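Local coordinates for putative sarcosine dimethylglycine methyltransferase (Galdieria sulphuraria, PDB 2O57), which probably transfers methyl groups from S-adenosylmethionine to sarcosine and dimethylglycine, though its function is unproven, at residues Ser72-Ala75 / Met76-Val79; Phe170-Cys173 / Ala174-Leu177; Ile250-Ser253 / Ser254-Ala257. All blocks are in the same frame, centred on the assembly; numbering follows the deposited sequence.

How the interactions relate
All three interactions are local contacts where a helix ends, but they differ in setting and chemistry. Interaction 2, at 170-177, is buried and lies against the central sheet; a carboxylate and a guanidinium pair there beside regular helical bonds. Interaction 1, at 72-79, is partly buried at the end of helix 59-76 and relies on backbone carbonyls, one threonine hydroxyl and a small apolar contact. Interactions 1 and 2 both touch strands 151-157 and 181-190, and their centres are about 19 Å apart. Interaction 3, at 250-257, is a surface contact, its centre about 40 and 41 Å from those of interactions 1 and 2, where waters enter the backbone and a single-nitrogen salt bridge replaces the two-nitrogen grip of interaction 2.

Interaction 1: residues Ser72-Ala75 / Met76-Val79; sequences SELA and MTGV
T77 and L74 meet through one carbonyl oxygen that takes two bonds from the same residue. OG1 of T77 lies 2.8 Å from O of L74 and approaches in the carbonyl plane, whereas the amide N of T77, 3.0 Å from O of L74, comes from above that plane. The hydroxyl reaches back because OG1 sits between the backbone N and the carbonyl carbon of its own residue (chi1 75°), and the hydroxyl bond would hold the T77 side chain in this rotation.

The backbone bonds record the end of the helix. N of M76, a selenomethionine, still makes the helical bond to O of S72 at 3.2 Å, with a weak second one to O of E73. The next amides reach back only three residues: N of G78 is 3.0 Å from O of A75. G78 has positive phi, 86°, a conformation in which a CB would jam against the preceding carbonyl oxygen; glycine thus suits the point where the chain leaves the helix.

The apolar part joins L74 to V79. CD1 of L74 lies 3.8 Å from CG2 of V79, and the two side chains cross at about a right angle, where the departing chain lies against the last turn.

Around this helix end, L74 and V79 pack on V182 of strand 181-190 and F153 of strand 151-157, while T77 touches L229 of strand 226-233. E73 forms salt bridges with R230 and with R234 of the second subunit, so the end of helix 59-76 lies between the sheet and the dimer partner.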
loop_
_atom_site.group_PDB
_atom_site.type_symbol
_atom_site.label_atom_id
_atom_site.label_comp_id
_atom_site.label_asym_id
_atom_site.label_seq_id
_atom_site.Cartn_x
_atom_site.Cartn_y
_atom_site.Cartn_z
ATOM N N SER A 72 0.822 -3.927 -11.072
ATOM C CA SER A 72 1.519 -5.033 -10.425
ATOM C C SER A 72 0.670 -5.676 -9.325
ATOM O O SER A 72 0.638 -6.896 -9.214
ATOM C CB SER A 72 2.888 -4.566 -9.899
ATOM O OG SER A 72 3.575 -5.634 -9.264
ATOM N N GLU A 73 -0.044 -4.861 -8.542
ATOM C CA GLU A 73 -0.899 -5.355 -7.464
ATOM C C GLU A 73 -2.013 -6.196 -8.112
ATOM O O GLU A 73 -2.245 -7.326 -7.716
ATOM C CB GLU A 73 -1.476 -4.197 -6.617
ATOM C CG GLU A 73 -0.390 -3.366 -5.844
ATOM C CD GLU A 73 0.175 -4.078 -4.643
ATOM O OE1 GLU A 73 -0.394 -5.119 -4.223
ATOM O OE2 GLU A 73 1.183 -3.608 -4.098
ATOM N N LEU A 74 -2.645 -5.652 -9.146
ATOM C CA LEU A 74 -3.690 -6.347 -9.872
ATOM C C LEU A 74 -3.184 -7.661 -10.498
ATOM O O LEU A 74 -3.873 -8.674 -10.454
ATOM C CB LEU A 74 -4.252 -5.433 -10.956
ATOM C CG LEU A 74 -5.647 -5.708 -11.511
ATOM C CD1 LEU A 74 -6.676 -5.952 -10.399
ATOM C CD2 LEU A 74 -6.076 -4.487 -12.370
ATOM N N ALA A 75 -1.993 -7.636 -11.092
ATOM C CA ALA A 75 -1.427 -8.835 -11.743
ATOM C C ALA A 75 -1.224 -10.004 -10.761
ATOM O O ALA A 75 -1.422 -11.192 -11.118
ATOM C CB ALA A 75 -0.114 -8.496 -12.461
HETATM N N MSE A 76 -0.835 -9.664 -9.521
HETATM C CA MSE A 76 -0.630 -10.679 -8.465
HETATM C C MSE A 76 -1.929 -11.439 -8.161
HETATM O O MSE A 76 -1.877 -12.559 -7.661
HETATM C CB MSE A 76 -0.055 -10.046 -7.168
HETATM C CG MSE A 76 1.356 -9.455 -7.327
HETATM SE SE MSE A 76 2.656 -10.841 -7.568
HETATM C CE MSE A 76 3.055 -11.202 -5.701
ATOM N N THR A 77 -3.093 -10.859 -8.475
ATOM C CA THR A 77 -4.374 -11.574 -8.237
ATOM C C THR A 77 -4.741 -12.572 -9.347
ATOM O O THR A 77 -5.744 -13.281 -9.217
ATOM C CB THR A 77 -5.590 -10.595 -8.009
ATOM O OG1 THR A 77 -5.991 -10.006 -9.258
ATOM C CG2 THR A 77 -5.247 -9.502 -6.942
ATOM N N GLY A 78 -3.948 -12.630 -10.424
ATOM C CA GLY A 78 -4.230 -13.540 -11.536
ATOM C C GLY A 78 -5.181 -13.066 -12.625
ATOM O O GLY A 78 -5.317 -13.749 -13.633
ATOM N N VAL A 79 -5.788 -11.887 -12.469
ATOM C CA VAL A 79 -6.860 -11.459 -13.397
ATOM C C VAL A 79 -6.361 -10.895 -14.722
ATOM O O VAL A 79 -7.145 -10.823 -15.694
ATOM C CB VAL A 79 -7.871 -10.437 -12.791
ATOM C CG1 VAL A 79 -8.710 -11.083 -11.644
ATOM C CG2 VAL A 79 -7.174 -9.130 -12.348
#

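Interaction 2: residues Phe170-Cys173 / Ala174-Leu177; sequences FQEC and ARVL
E172 and R175 are joined by a salt bridge in which the guanidinium grips the carboxylate side-on, one nitrogen to each oxygen. NH2 of R175 is 2.8 Å from OE1 of E172 in an almost straight bond (175°), and NE of R175 is 3.0 Å from OE2 of E172. Both oxygens lie close to the guanidinium plane and are met on their syn sides, but the carboxylate is turned, its plane 31° from that of the guanidinium.

The two chains run side by side from positions three residues, about one turn, apart. R175 leaves with CG opposite the backbone N (chi1 -178°) and bends at chi3, which brings NE and NH2 round to the acid; the E172 chain bends at chi2 to meet them. CG1 of V176 lies 3.3 Å above one face of the R175 guanidinium, offset toward its rim.

Backbone bonds set the spacing: N of R175 is 2.9 Å from O of Q171, and N of V176 is 3.0 Å from O of E172. Farther out, NH1 of R175 binds D148 and the carbonyl of C146, while OE1 of E172 also accepts from N of I144. Replacing R175 with an alanine would probably leave E172 and D148 without their shared cation and the carboxylate less firmly held, with OE1 still bonded to N of I144.

C173 and V176 face the sheet, touching L89 and L87 respectively as well as I154. Helix 166-176 thus packs on a sheet of order 3-2-1-4-5-7-6, the Rossmann-like fold of class I methyltransferases.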
loop_
_atom_site.group_PDB
_atom_site.type_symbol
_atom_site.label_atom_id
_atom_site.label_comp_id
_atom_site.label_asym_id
_atom_site.label_seq_id
_atom_site.Cartn_x
_atom_site.Cartn_y
_atom_site.Cartn_z
ATOM N N PHE A 170 -20.510 1.306 -5.740
ATOM C CA PHE A 170 -20.066 -0.030 -5.354
ATOM C C PHE A 170 -21.079 -1.123 -5.745
ATOM O O PHE A 170 -20.675 -2.209 -6.100
ATOM C CB PHE A 170 -19.695 -0.079 -3.854
ATOM C CG PHE A 170 -18.312 0.449 -3.569
ATOM C CD1 PHE A 170 -17.174 -0.374 -3.753
ATOM C CD2 PHE A 170 -18.140 1.744 -3.095
ATOM C CE1 PHE A 170 -15.884 0.128 -3.519
ATOM C CE2 PHE A 170 -16.874 2.248 -2.818
ATOM C CZ PHE A 170 -15.728 1.444 -3.038
ATOM N N GLN A 171 -22.384 -0.821 -5.727
ATOM C CA GLN A 171 -23.387 -1.809 -6.159
ATOM C C GLN A 171 -23.193 -2.142 -7.663
ATOM O O GLN A 171 -23.327 -3.302 -8.077
ATOM C CB GLN A 171 -24.821 -1.301 -5.901
ATOM C CG GLN A 171 -25.229 -1.368 -4.421
ATOM C CD GLN A 171 -26.553 -0.710 -4.148
ATOM O OE1 GLN A 171 -26.956 0.209 -4.855
ATOM N NE2 GLN A 171 -27.242 -1.170 -3.115
ATOM N N GLU A 172 -22.982 -1.106 -8.469
ATOM C CA GLU A 172 -22.743 -1.277 -9.906
ATOM C C GLU A 172 -21.443 -2.019 -10.165
ATOM O O GLU A 172 -21.397 -2.873 -11.034
ATOM C CB GLU A 172 -22.739 0.069 -10.645
ATOM C CG GLU A 172 -24.145 0.676 -10.835
ATOM C CD GLU A 172 -24.959 -0.204 -11.754
ATOM O OE1 GLU A 172 -24.796 -0.097 -12.987
ATOM O OE2 GLU A 172 -25.739 -1.028 -11.254
ATOM N N CYS A 173 -20.385 -1.671 -9.421
ATOM C CA CYS A 173 -19.100 -2.387 -9.561
ATOM C C CYS A 173 -19.286 -3.892 -9.318
ATOM O O CYS A 173 -18.823 -4.722 -10.127
ATOM C CB CYS A 173 -18.009 -1.810 -8.660
ATOM S SG CYS A 173 -17.418 -0.146 -9.176
ATOM N N ALA A 174 -19.962 -4.239 -8.220
ATOM C CA ALA A 174 -20.185 -5.628 -7.906
ATOM C C ALA A 174 -21.062 -6.318 -8.952
ATOM O O ALA A 174 -20.744 -7.422 -9.380
ATOM C CB ALA A 174 -20.732 -5.812 -6.482
ATOM N N ARG A 175 -22.119 -5.636 -9.405
ATOM C CA ARG A 175 -23.007 -6.172 -10.442
ATOM C C ARG A 175 -22.261 -6.562 -11.724
ATOM O O ARG A 175 -22.474 -7.641 -12.285
ATOM C CB ARG A 175 -24.118 -5.160 -10.792
ATOM C CG ARG A 175 -25.091 -5.694 -11.833
ATOM C CD ARG A 175 -26.188 -4.690 -12.186
ATOM N NE ARG A 175 -25.665 -3.500 -12.877
ATOM C CZ ARG A 175 -25.346 -3.458 -14.169
ATOM N NH1 ARG A 175 -25.446 -4.555 -14.929
ATOM N NH2 ARG A 175 -24.924 -2.316 -14.699
ATOM N N VAL A 176 -21.396 -5.678 -12.202
ATOM C CA VAL A 176 -20.761 -5.920 -13.488
ATOM C C VAL A 176 -19.521 -6.814 -13.432
ATOM O O VAL A 176 -19.041 -7.274 -14.452
ATOM C CB VAL A 176 -20.500 -4.615 -14.274
ATOM C CG1 VAL A 176 -21.834 -3.847 -14.475
ATOM C CG2 VAL A 176 -19.376 -3.729 -13.610
ATOM N N LEU A 177 -19.001 -7.049 -12.234
ATOM C CA LEU A 177 -17.874 -7.954 -12.096
ATOM C C LEU A 177 -18.363 -9.368 -12.189
ATOM O O LEU A 177 -19.444 -9.709 -11.668
ATOM C CB LEU A 177 -17.139 -7.761 -10.760
ATOM C CG LEU A 177 -16.056 -6.690 -10.670
ATOM C CD1 LEU A 177 -15.627 -6.539 -9.198
ATOM C CD2 LEU A 177 -14.866 -7.063 -11.570
#

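Interaction 3: residues Ile250-Ser253 / Ser254-Ala257; sequences IKRS and SEIA
R252 and E255 form a salt bridge in a surface contact at the junction of two helices, where helix 235-251 ends and the short, weakly bonded helix 253-256 begins. This turn between two helices, a plain connection in the fold, lies about 25 Å from the centre of the chain, measured from the centre of the contact. R252 is the residue at which helical backbone angles are first lost.

Two waters occupy the break in the backbone pattern. Water 1 donates to O of K251 and accepts from N of E255, 3.1 Å away; water 2 accepts from N of S254 at 3.0 Å and gives K251 O a weak bond. Both therefore bridge the last carbonyl of the first helix to amides of the next turn. Directly between the segments, N of I256 makes a weak bond to O of R252.

I256 is the buried member. Its CG2 comes within 4.0 Å of CB of R252, while the side chain also packs on F35 and H38 of helix 27-40. S253 turns its hydroxyl to Q265 of helix 262-280, and with I256 it ties the corner to both neighbouring helices.

The charged side chains lie alongside each other and point the same way. E255 extends beyond a CG set opposite its backbone N (chi1 178°), and H38 also binds its OE2; NE of R252 pairs with E248. With the guanidinium and carboxylate planes 82° apart, a single nitrogen makes the bridge: NH1 of R252 reaches the syn lone pair of OE2 of E255 at 2.7 Å.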
loop_
_atom_site.group_PDB
_atom_site.type_symbol
_atom_site.label_atom_id
_atom_site.label_comp_id
_atom_site.label_asym_id
_atom_site.label_seq_id
_atom_site.Cartn_x
_atom_site.Cartn_y
_atom_site.Cartn_z
ATOM N N ILE A 250 2.239 27.156 -11.539
ATOM C CA ILE A 250 2.930 28.458 -11.409
ATOM C C ILE A 250 3.911 28.625 -12.575
ATOM O O ILE A 250 3.957 29.687 -13.228
ATOM C CB ILE A 250 3.599 28.588 -10.011
ATOM C CG1 ILE A 250 2.502 28.802 -8.958
ATOM C CG2 ILE A 250 4.645 29.735 -10.006
ATOM C CD1 ILE A 250 2.985 28.603 -7.477
ATOM N N LYS A 251 4.657 27.569 -12.866
ATOM C CA LYS A 251 5.620 27.595 -13.968
ATOM C C LYS A 251 4.966 28.003 -15.299
ATOM O O LYS A 251 5.544 28.786 -16.079
ATOM C CB LYS A 251 6.258 26.225 -14.133
ATOM C CG LYS A 251 7.219 26.138 -15.303
ATOM C CD LYS A 251 8.172 24.945 -15.218
ATOM C CE LYS A 251 9.143 24.994 -16.417
ATOM N NZ LYS A 251 9.684 23.624 -16.765
ATOM N N ARG A 252 3.787 27.438 -15.566
ATOM C CA ARG A 252 3.120 27.600 -16.866
ATOM C C ARG A 252 2.090 28.717 -16.934
ATOM O O ARG A 252 1.353 28.806 -17.913
ATOM C CB ARG A 252 2.404 26.301 -17.210
ATOM C CG ARG A 252 3.279 25.055 -17.129
ATOM C CD ARG A 252 3.932 24.846 -18.444
ATOM N NE ARG A 252 4.546 23.546 -18.530
ATOM C CZ ARG A 252 5.090 23.060 -19.630
ATOM N NH1 ARG A 252 5.087 23.780 -20.756
ATOM N NH2 ARG A 252 5.633 21.851 -19.601
ATOM N N SER A 253 2.016 29.533 -15.892
ATOM C CA SER A 253 1.010 30.589 -15.728
ATOM C C SER A 253 0.758 31.460 -16.953
ATOM O O SER A 253 -0.380 31.577 -17.388
ATOM C CB SER A 253 1.360 31.509 -14.547
ATOM O OG SER A 253 0.331 32.484 -14.375
ATOM N N SER A 254 1.792 32.107 -17.480
ATOM C CA SER A 254 1.586 33.030 -18.603
ATOM C C SER A 254 1.288 32.257 -19.910
ATOM O O SER A 254 0.429 32.655 -20.694
ATOM C CB SER A 254 2.776 33.988 -18.733
ATOM O OG SER A 254 3.938 33.246 -18.983
ATOM N N GLU A 255 1.960 31.115 -20.088
ATOM C CA GLU A 255 1.810 30.248 -21.249
ATOM C C GLU A 255 0.352 29.745 -21.452
ATOM O O GLU A 255 -0.115 29.568 -22.574
ATOM C CB GLU A 255 2.791 29.102 -21.032
ATOM C CG GLU A 255 2.854 28.005 -22.044
ATOM C CD GLU A 255 3.798 26.906 -21.577
ATOM O OE1 GLU A 255 4.884 27.248 -21.069
ATOM O OE2 GLU A 255 3.461 25.711 -21.706
ATOM N N ILE A 256 -0.379 29.563 -20.363
ATOM C CA ILE A 256 -1.727 28.977 -20.410
ATOM C C ILE A 256 -2.846 30.010 -20.192
ATOM O O ILE A 256 -4.049 29.673 -20.255
ATOM C CB ILE A 256 -1.866 27.867 -19.322
ATOM C CG1 ILE A 256 -1.769 28.490 -17.910
ATOM C CG2 ILE A 256 -0.831 26.746 -19.547
ATOM C CD1 ILE A 256 -1.927 27.488 -16.780
ATOM N N ALA A 257 -2.469 31.264 -19.961
ATOM C CA ALA A 257 -3.419 32.269 -19.414
ATOM C C ALA A 257 -4.562 32.629 -20.370
ATOM O O ALA A 257 -5.610 33.165 -19.940
ATOM C CB ALA A 257 -2.702 33.509 -19.022
HETATM O O HOH W 1 4.464 30.266 -18.438
HETATM O O HOH W 2 4.564 31.994 -16.283
#